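Local structure of nitroreductase (Mycolicibacterium smegmatis, 6WTA) at residues L31-V36 and E118-Y123; F38-A43 and P85-Q90. The protein binds coenzyme F420 and probably acts as an F420-dependent oxidoreductase, exchanging electrons between the deazaflavin cofactor and a quinone. All coordinates share one frame; numbering follows the deposited sequence.

Overall arrangement
Both contacts use strand 33-41. Interaction 1 packs its beginning against the turn between helices 106-119 and 122-127, and interaction 2 pairs its far half with strand 86-91. Their centres lie about 20 Å apart, on opposite sides of the chain's centre, and along the chain interaction 2 is nested within the loop that interaction 1 closes. They meet where Val36 CB packs on Gln90 O at 3.5 Å. Each reaches the coenzyme F420 site: Ile35 and Tyr123 of interaction 1 and Gly42 and Ala43 of interaction 2 belong to the pocket, and the side chain of Tyr120 lies about 5 Å from the cofactor.

Interaction 1. Residues L31-V36 and E118-Y123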
ATOM      1  N   LEU A  31     -11.285   6.776  -6.047  1.00 34.09           N
ATOM      2  CA  LEU A  31     -12.693   6.383  -6.047  1.00 39.82           C
ATOM      3  C   LEU A  31     -13.378   6.831  -4.758  1.00 34.22           C
ATOM      4  O   LEU A  31     -14.193   6.112  -4.172  1.00 37.75           O
ATOM      5  CB  LEU A  31     -12.839   4.876  -6.266  1.00 38.02           C
ATOM      6  CG  LEU A  31     -12.232   4.374  -7.580  1.00 55.85           C
ATOM      7  CD1 LEU A  31     -12.395   2.866  -7.739  1.00 64.34           C
ATOM      8  CD2 LEU A  31     -12.836   5.098  -8.787  1.00 75.57           C
ATOM      9  N   ASP A  32     -13.023   8.037  -4.310  1.00 36.39           N
ATOM     10  CA  ASP A  32     -13.605   8.707  -3.150  1.00 38.27           C
ATOM     11  C   ASP A  32     -13.205   8.068  -1.825  1.00 40.67           C
ATOM     12  O   ASP A  32     -13.816   8.357  -0.790  1.00 39.74           O
ATOM     13  CB  ASP A  32     -15.132   8.765  -3.259  1.00 45.35           C
ATOM     14  CG  ASP A  32     -15.602   9.719  -4.339  1.00 73.89           C
ATOM     15  OD1 ASP A  32     -15.165  10.889  -4.330  1.00 86.77           O
ATOM     16  OD2 ASP A  32     -16.396   9.295  -5.203  1.00 92.60           O
ATOM     17  N   ARG A  33     -12.165   7.240  -1.817  1.00 34.42           N
ATOM     18  CA  ARG A  33     -11.782   6.527  -0.614  1.00 29.49           C
ATOM     19  C   ARG A  33     -10.380   6.917  -0.166  1.00 27.70           C
ATOM     20  O   ARG A  33      -9.547   7.330  -0.981  1.00 29.75           O
ATOM     21  CB  ARG A  33     -11.858   5.013  -0.847  1.00 33.91           C
ATOM     22  CG  ARG A  33     -13.290   4.509  -0.825  1.00 36.32           C
ATOM     23  CD  ARG A  33     -13.467   3.227  -1.627  1.00 39.23           C
ATOM     24  NE  ARG A  33     -14.806   2.659  -1.468  1.00 46.78           N
ATOM     25  CZ  ARG A  33     -15.844   2.953  -2.245  1.00 52.09           C
ATOM     26  NH1 ARG A  33     -15.712   3.815  -3.244  1.00 47.72           N
ATOM     27  NH2 ARG A  33     -17.020   2.382  -2.020  1.00 50.94           N
ATOM     28  N   PRO A  34     -10.105   6.829   1.132  1.00 28.01           N
ATOM     29  CA  PRO A  34      -8.840   7.341   1.664  1.00 27.84           C
ATOM     30  C   PRO A  34      -7.647   6.458   1.321  1.00 26.22           C
ATOM     31  O   PRO A  34      -7.762   5.257   1.061  1.00 25.02           O
ATOM     32  CB  PRO A  34      -9.078   7.370   3.179  1.00 28.03           C
ATOM     33  CG  PRO A  34     -10.137   6.329   3.420  1.00 33.20           C
ATOM     34  CD  PRO A  34     -11.022   6.368   2.193  1.00 31.72           C
ATOM     35  N   ILE A  35      -6.477   7.096   1.330  1.00 27.85           N
ATOM     36  CA  ILE A  35      -5.225   6.432   1.013  1.00 23.21           C
ATOM     37  C   ILE A  35      -4.201   6.760   2.092  1.00 24.05           C
ATOM     38  O   ILE A  35      -4.352   7.709   2.866  1.00 27.48           O
ATOM     39  CB  ILE A  35      -4.681   6.833  -0.379  1.00 25.93           C
ATOM     40  CG1 ILE A  35      -4.207   8.286  -0.371  1.00 32.04           C
ATOM     41  CG2 ILE A  35      -5.746   6.637  -1.444  1.00 27.66           C
ATOM     42  CD1 ILE A  35      -3.569   8.727  -1.682  1.00 37.95           C
ATOM     43  N   VAL A  36      -3.148   5.946   2.134  1.00 25.15           N
ATOM     44  CA  VAL A  36      -2.018   6.138   3.031  1.00 27.72           C
ATOM     45  C   VAL A  36      -0.756   6.189   2.184  1.00 27.56           C
ATOM     46  O   VAL A  36      -0.704   5.622   1.088  1.00 27.47           O
ATOM     47  CB  VAL A  36      -1.925   5.011   4.082  1.00 31.67           C
ATOM     48  CG1 VAL A  36      -3.075   5.094   5.068  1.00 35.65           C
ATOM     49  CG2 VAL A  36      -1.898   3.647   3.396  1.00 34.53           C
ATOM     50  N   GLU A 118     -13.817  -4.328   2.275  1.00 38.41           N
ATOM     51  CA  GLU A 118     -14.721  -3.388   2.925  1.00 35.51           C
ATOM     52  C   GLU A 118     -14.283  -1.954   2.659  1.00 44.32           C
ATOM     53  O   GLU A 118     -15.111  -1.081   2.377  1.00 40.46           O
ATOM     54  CB  GLU A 118     -14.778  -3.659   4.427  1.00 76.60           C
ATOM     55  CG  GLU A 118     -15.554  -4.908   4.813  1.00 83.12           C
ATOM     56  CD  GLU A 118     -15.505  -5.188   6.308  1.00 99.90           C
ATOM     57  OE1 GLU A 118     -14.820  -4.440   7.040  1.00 90.50           O
ATOM     58  OE2 GLU A 118     -16.155  -6.159   6.753  1.00111.67           O
ATOM     59  N   ALA A 119     -12.976  -1.700   2.727  1.00 43.09           N
ATOM     60  CA  ALA A 119     -12.463  -0.352   2.515  1.00 37.54           C
ATOM     61  C   ALA A 119     -12.474   0.024   1.038  1.00 35.05           C
ATOM     62  O   ALA A 119     -12.718   1.186   0.688  1.00 39.15           O
ATOM     63  CB  ALA A 119     -11.048  -0.242   3.088  1.00 35.40           C
ATOM     64  N   TYR A 120     -12.204  -0.935   0.155  1.00 37.10           N
ATOM     65  CA  TYR A 120     -12.017  -0.647  -1.269  1.00 36.33           C
ATOM     66  C   TYR A 120     -12.613  -1.782  -2.082  1.00 39.04           C
ATOM     67  O   TYR A 120     -11.920  -2.751  -2.436  1.00 36.80           O
ATOM     68  CB  TYR A 120     -10.535  -0.437  -1.593  1.00 35.35           C
ATOM     69  CG  TYR A 120     -10.228   0.071  -2.988  1.00 34.65           C
ATOM     70  CD1 TYR A 120     -10.686   1.312  -3.420  1.00 36.64           C
ATOM     71  CD2 TYR A 120      -9.453  -0.678  -3.864  1.00 39.00           C
ATOM     72  CE1 TYR A 120     -10.397   1.774  -4.695  1.00 33.74           C
ATOM     73  CE2 TYR A 120      -9.159  -0.224  -5.137  1.00 39.86           C
ATOM     74  CZ  TYR A 120      -9.632   1.005  -5.548  1.00 39.97           C
ATOM     75  OH  TYR A 120      -9.339   1.460  -6.816  1.00 44.54           O
ATOM     76  N   PRO A 121     -13.898  -1.699  -2.427  1.00 39.19           N
ATOM     77  CA  PRO A 121     -14.596  -2.828  -3.058  1.00 42.93           C
ATOM     78  C   PRO A 121     -13.904  -3.321  -4.322  1.00 40.90           C
ATOM     79  O   PRO A 121     -13.957  -4.522  -4.620  1.00 42.94           O
ATOM     80  CB  PRO A 121     -15.987  -2.258  -3.375  1.00 45.95           C
ATOM     81  CG  PRO A 121     -16.196  -1.185  -2.337  1.00 44.93           C
ATOM     82  CD  PRO A 121     -14.821  -0.579  -2.115  1.00 40.17           C
ATOM     83  N   PRO A 122     -13.281  -2.439  -5.110  1.00 39.10           N
ATOM     84  CA  PRO A 122     -12.644  -2.925  -6.349  1.00 43.85           C
ATOM     85  C   PRO A 122     -11.566  -3.973  -6.124  1.00 40.61           C
ATOM     86  O   PRO A 122     -11.218  -4.680  -7.078  1.00 36.76           O
ATOM     87  CB  PRO A 122     -12.068  -1.653  -6.981  1.00 47.18           C
ATOM     88  CG  PRO A 122     -12.967  -0.553  -6.480  1.00 43.68           C
ATOM     89  CD  PRO A 122     -13.319  -0.965  -5.057  1.00 40.04           C
ATOM     90  N   TYR A 123     -11.022  -4.105  -4.907  1.00 41.21           N
ATOM     91  CA  TYR A 123     -10.078  -5.192  -4.656  1.00 36.13           C
ATOM     92  C   TYR A 123     -10.694  -6.536  -5.027  1.00 32.55           C
ATOM     93  O   TYR A 123     -10.008  -7.427  -5.539  1.00 35.71           O
ATOM     94  CB  TYR A 123      -9.647  -5.233  -3.186  1.00 34.04           C
ATOM     95  CG  TYR A 123      -8.554  -4.274  -2.765  1.00 31.50           C
ATOM     96  CD1 TYR A 123      -7.481  -3.974  -3.595  1.00 32.57           C
ATOM     97  CD2 TYR A 123      -8.601  -3.671  -1.524  1.00 27.23           C
ATOM     98  CE1 TYR A 123      -6.493  -3.093  -3.186  1.00 31.22           C
ATOM     99  CE2 TYR A 123      -7.628  -2.797  -1.111  1.00 26.99           C
ATOM    100  CZ  TYR A 123      -6.575  -2.507  -1.942  1.00 31.51           C
ATOM    101  OH  TYR A 123      -5.608  -1.631  -1.509  1.00 33.47           O
TER
HETATM  102  O   HOH W   1     -15.969   1.505   0.917  1.00 39.13           O
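Arg33 and Leu31 reach across to the turn formed by Ala119 to Pro122. The Arg33 chain, extended from CG to NE, brings CD to 3.2 Å from Ala119 O and to the edge of the Tyr120 ring, 3.8 Å from CD1. Ala119 O also lies at the edge of the guanidinium, in its plane, while Pro121 CD approaches Arg33 NE obliquely at 3.3 Å. Two bonds fix the head: Arg33 NH1 donates to Leu31 O (2.9 Å), bent at 135° and 16° out of the guanidinium plane, and NE donates to a water that donates to Glu118 O. Leu31 touches chiefly through CD1, 3.7 Å from Pro122 CG and 3.5 Å from Tyr120 OH, its side chain crossing that of Tyr120 at about a right angle. Tyr120 CG is anti to the backbone N (chi1 -171°), and Pro122 CD packs over the centre of one ring face, 3.7 Å from the Tyr120 plane. Tyr120 OH is hydrogen-bonded to Tyr126 OH. Helix 106-119 ends at Ala119 and helix 122-127 follows, Tyr123 OH hydrogen-bonded to coenzyme F420; this junction packs beside the cofactor pocket on strand 33-41, whose neighbour 48-58 touches Arg33, Tyr120 and Tyr123 through Met54.

Interaction 2. Residues F38-A43 and P85-Q90; sequences FTTTGA and PTVSVQ
Thr39 and Ser88 face each other as a hydrogen-bonded antiparallel pair joining strands 33-41 and 86-91. Thr39 N donates to Ser88 O at 3.0 Å and Ser88 N to Thr39 O at 3.2 Å, both with an N-H...O angle of 160°. Thr39 CB and Ser88 CB lie 3.9 Å apart on one face of the sheet. On the other face Phe38 and Val89, a non-hydrogen-bonded pair, run side by side in the same direction. A chi1 of 58° puts Val89 CG1 between N and the carbonyl carbon and leaves CG2 opposite the backbone N, where it makes an off-centre CH-pi contact 4.1 Å from the ring centroid of Phe38. Val87 CG2 comes to the ring edge, 4.3 Å from Phe38 CD1. Beyond Thr39 the strands separate, and water takes over from direct pairing. One molecule donates to Thr39 O, which thus takes a second bond besides that from Ser88 N, and to Thr86 O, and accepts from Thr41 OG1; another accepts from Thr41 N and donates to Thr86 O. Thr40 OG1 has its partner in Arg49 O of strand 48-58, on the other flank of strand 33-41. Gly42 and Ala43, just past the strand end, touch coenzyme F420, and Asn80 and Asn84 hold this turn through Ala43 N and Thr41 O. The pair belongs to an antiparallel sheet consistent with the split-barrel fold of the FMN-binding clan: strand 94-103 flanks 86-91, Val139 of strand 136-139 packs on Phe38 and Val87, and Val81 of helix 76-83 on Thr40.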
ATOM      1  N   PHE A  38       3.081   5.097   2.021  1.00 28.25           N
ATOM      2  CA  PHE A  38       4.147   4.263   2.549  1.00 24.72           C
ATOM      3  C   PHE A  38       5.493   4.711   1.999  1.00 27.24           C
ATOM      4  O   PHE A  38       5.606   5.095   0.830  1.00 28.69           O
ATOM      5  CB  PHE A  38       3.925   2.795   2.192  1.00 23.77           C
ATOM      6  CG  PHE A  38       2.777   2.168   2.907  1.00 25.98           C
ATOM      7  CD1 PHE A  38       2.962   1.583   4.144  1.00 28.13           C
ATOM      8  CD2 PHE A  38       1.522   2.134   2.331  1.00 28.11           C
ATOM      9  CE1 PHE A  38       1.904   0.990   4.805  1.00 31.64           C
ATOM     10  CE2 PHE A  38       0.465   1.539   2.986  1.00 27.25           C
ATOM     11  CZ  PHE A  38       0.655   0.971   4.225  1.00 24.82           C
ATOM     12  N   THR A  39       6.507   4.665   2.857  1.00 24.71           N
ATOM     13  CA  THR A  39       7.897   4.833   2.451  1.00 22.24           C
ATOM     14  C   THR A  39       8.551   3.457   2.450  1.00 27.93           C
ATOM     15  O   THR A  39       8.552   2.768   3.475  1.00 31.71           O
ATOM     16  CB  THR A  39       8.650   5.779   3.385  1.00 27.40           C
ATOM     17  OG1 THR A  39       7.915   7.001   3.535  1.00 33.84           O
ATOM     18  CG2 THR A  39      10.036   6.088   2.812  1.00 37.57           C
ATOM     19  N   THR A  40       9.101   3.064   1.309  1.00 29.96           N
ATOM     20  CA  THR A  40       9.711   1.754   1.127  1.00 26.54           C
ATOM     21  C   THR A  40      11.159   1.927   0.681  1.00 30.95           C
ATOM     22  O   THR A  40      11.605   3.034   0.367  1.00 27.35           O
ATOM     23  CB  THR A  40       8.935   0.935   0.093  1.00 26.47           C
ATOM     24  OG1 THR A  40       9.035   1.578  -1.183  1.00 27.76           O
ATOM     25  CG2 THR A  40       7.472   0.823   0.489  1.00 25.68           C
ATOM     26  N   THR A  41      11.893   0.810   0.639  1.00 29.46           N
ATOM     27  CA  THR A  41      13.287   0.796   0.211  1.00 30.41           C
ATOM     28  C   THR A  41      13.459  -0.219  -0.911  1.00 31.21           C
ATOM     29  O   THR A  41      13.090  -1.389  -0.753  1.00 31.36           O
ATOM     30  CB  THR A  41      14.232   0.440   1.367  1.00 36.16           C
ATOM     31  OG1 THR A  41      14.036   1.355   2.452  1.00 36.40           O
ATOM     32  CG2 THR A  41      15.684   0.501   0.905  1.00 36.28           C
ATOM     33  N   GLY A  42      14.041   0.218  -2.026  1.00 28.28           N
ATOM     34  CA  GLY A  42      14.150  -0.651  -3.185  1.00 33.27           C
ATOM     35  C   GLY A  42      15.144  -1.778  -2.961  1.00 35.15           C
ATOM     36  O   GLY A  42      16.241  -1.580  -2.435  1.00 32.73           O
ATOM     37  N   ALA A  43      14.755  -2.979  -3.399  1.00 32.05           N
ATOM     38  CA  ALA A  43      15.550  -4.166  -3.096  1.00 31.00           C
ATOM     39  C   ALA A  43      16.936  -4.085  -3.713  1.00 33.86           C
ATOM     40  O   ALA A  43      17.915  -4.554  -3.118  1.00 37.85           O
ATOM     41  CB  ALA A  43      14.823  -5.420  -3.582  1.00 36.25           C
ATOM     42  N   PRO A  85      11.730  -5.257   4.886  1.00 34.59           N
ATOM     43  CA  PRO A  85      10.423  -5.188   5.564  1.00 31.87           C
ATOM     44  C   PRO A  85      10.186  -3.893   6.325  1.00 40.36           C
ATOM     45  O   PRO A  85       9.036  -3.626   6.700  1.00 41.07           O
ATOM     46  CB  PRO A  85      10.450  -6.395   6.519  1.00 34.93           C
ATOM     47  CG  PRO A  85      11.594  -7.270   6.038  1.00 44.72           C
ATOM     48  CD  PRO A  85      12.591  -6.318   5.440  1.00 38.58           C
ATOM     49  N   THR A  86      11.211  -3.078   6.563  1.00 39.33           N
ATOM     50  CA  THR A  86      11.023  -1.844   7.319  1.00 33.71           C
ATOM     51  C   THR A  86      10.396  -0.785   6.419  1.00 37.69           C
ATOM     52  O   THR A  86      10.966  -0.423   5.382  1.00 35.25           O
ATOM     53  CB  THR A  86      12.346  -1.338   7.888  1.00 38.16           C
ATOM     54  OG1 THR A  86      12.886  -2.304   8.797  1.00 39.36           O
ATOM     55  CG2 THR A  86      12.128  -0.020   8.629  1.00 44.41           C
ATOM     56  N   VAL A  87       9.225  -0.288   6.824  1.00 38.66           N
ATOM     57  CA  VAL A  87       8.494   0.734   6.090  1.00 38.02           C
ATOM     58  C   VAL A  87       8.038   1.806   7.072  1.00 37.41           C
ATOM     59  O   VAL A  87       7.983   1.593   8.284  1.00 37.29           O
ATOM     60  CB  VAL A  87       7.276   0.150   5.335  1.00 35.03           C
ATOM     61  CG1 VAL A  87       7.700  -1.011   4.441  1.00 37.19           C
ATOM     62  CG2 VAL A  87       6.193  -0.290   6.317  1.00 39.57           C
ATOM     63  N   SER A  88       7.714   2.974   6.528  1.00 31.52           N
ATOM     64  CA  SER A  88       7.003   4.015   7.250  1.00 27.69           C
ATOM     65  C   SER A  88       5.597   4.114   6.678  1.00 27.19           C
ATOM     66  O   SER A  88       5.368   3.794   5.510  1.00 33.33           O
ATOM     67  CB  SER A  88       7.708   5.366   7.127  1.00 36.28           C
ATOM     68  OG  SER A  88       9.025   5.304   7.637  1.00 43.55           O
ATOM     69  N   VAL A  89       4.646   4.552   7.493  1.00 34.32           N
ATOM     70  CA  VAL A  89       3.280   4.741   7.028  1.00 30.76           C
ATOM     71  C   VAL A  89       2.779   6.090   7.520  1.00 32.56           C
ATOM     72  O   VAL A  89       2.919   6.419   8.704  1.00 36.66           O
ATOM     73  CB  VAL A  89       2.350   3.597   7.489  1.00 50.49           C
ATOM     74  CG1 VAL A  89       2.338   3.476   8.997  1.00 80.53           C
ATOM     75  CG2 VAL A  89       0.947   3.818   6.942  1.00 34.97           C
ATOM     76  N   GLN A  90       2.223   6.878   6.605  1.00 31.24           N
ATOM     77  CA  GLN A  90       1.617   8.161   6.920  1.00 35.94           C
ATOM     78  C   GLN A  90       0.116   8.046   6.708  1.00 35.54           C
ATOM     79  O   GLN A  90      -0.338   7.772   5.591  1.00 32.52           O
ATOM     80  CB  GLN A  90       2.199   9.273   6.048  1.00 31.85           C
ATOM     81  CG  GLN A  90       1.585  10.630   6.310  1.00 30.41           C
ATOM     82  CD  GLN A  90       2.220  11.730   5.484  1.00 33.85           C
ATOM     83  OE1 GLN A  90       3.355  11.596   5.022  1.00 39.10           O
ATOM     84  NE2 GLN A  90       1.490  12.824   5.291  1.00 35.92           N
TER
HETATM   85  O   HOH W   2      11.462   1.879   3.938  1.00 46.93           O
HETATM   86  O   HOH W   3      10.721  -1.259   2.318  1.00 33.22           O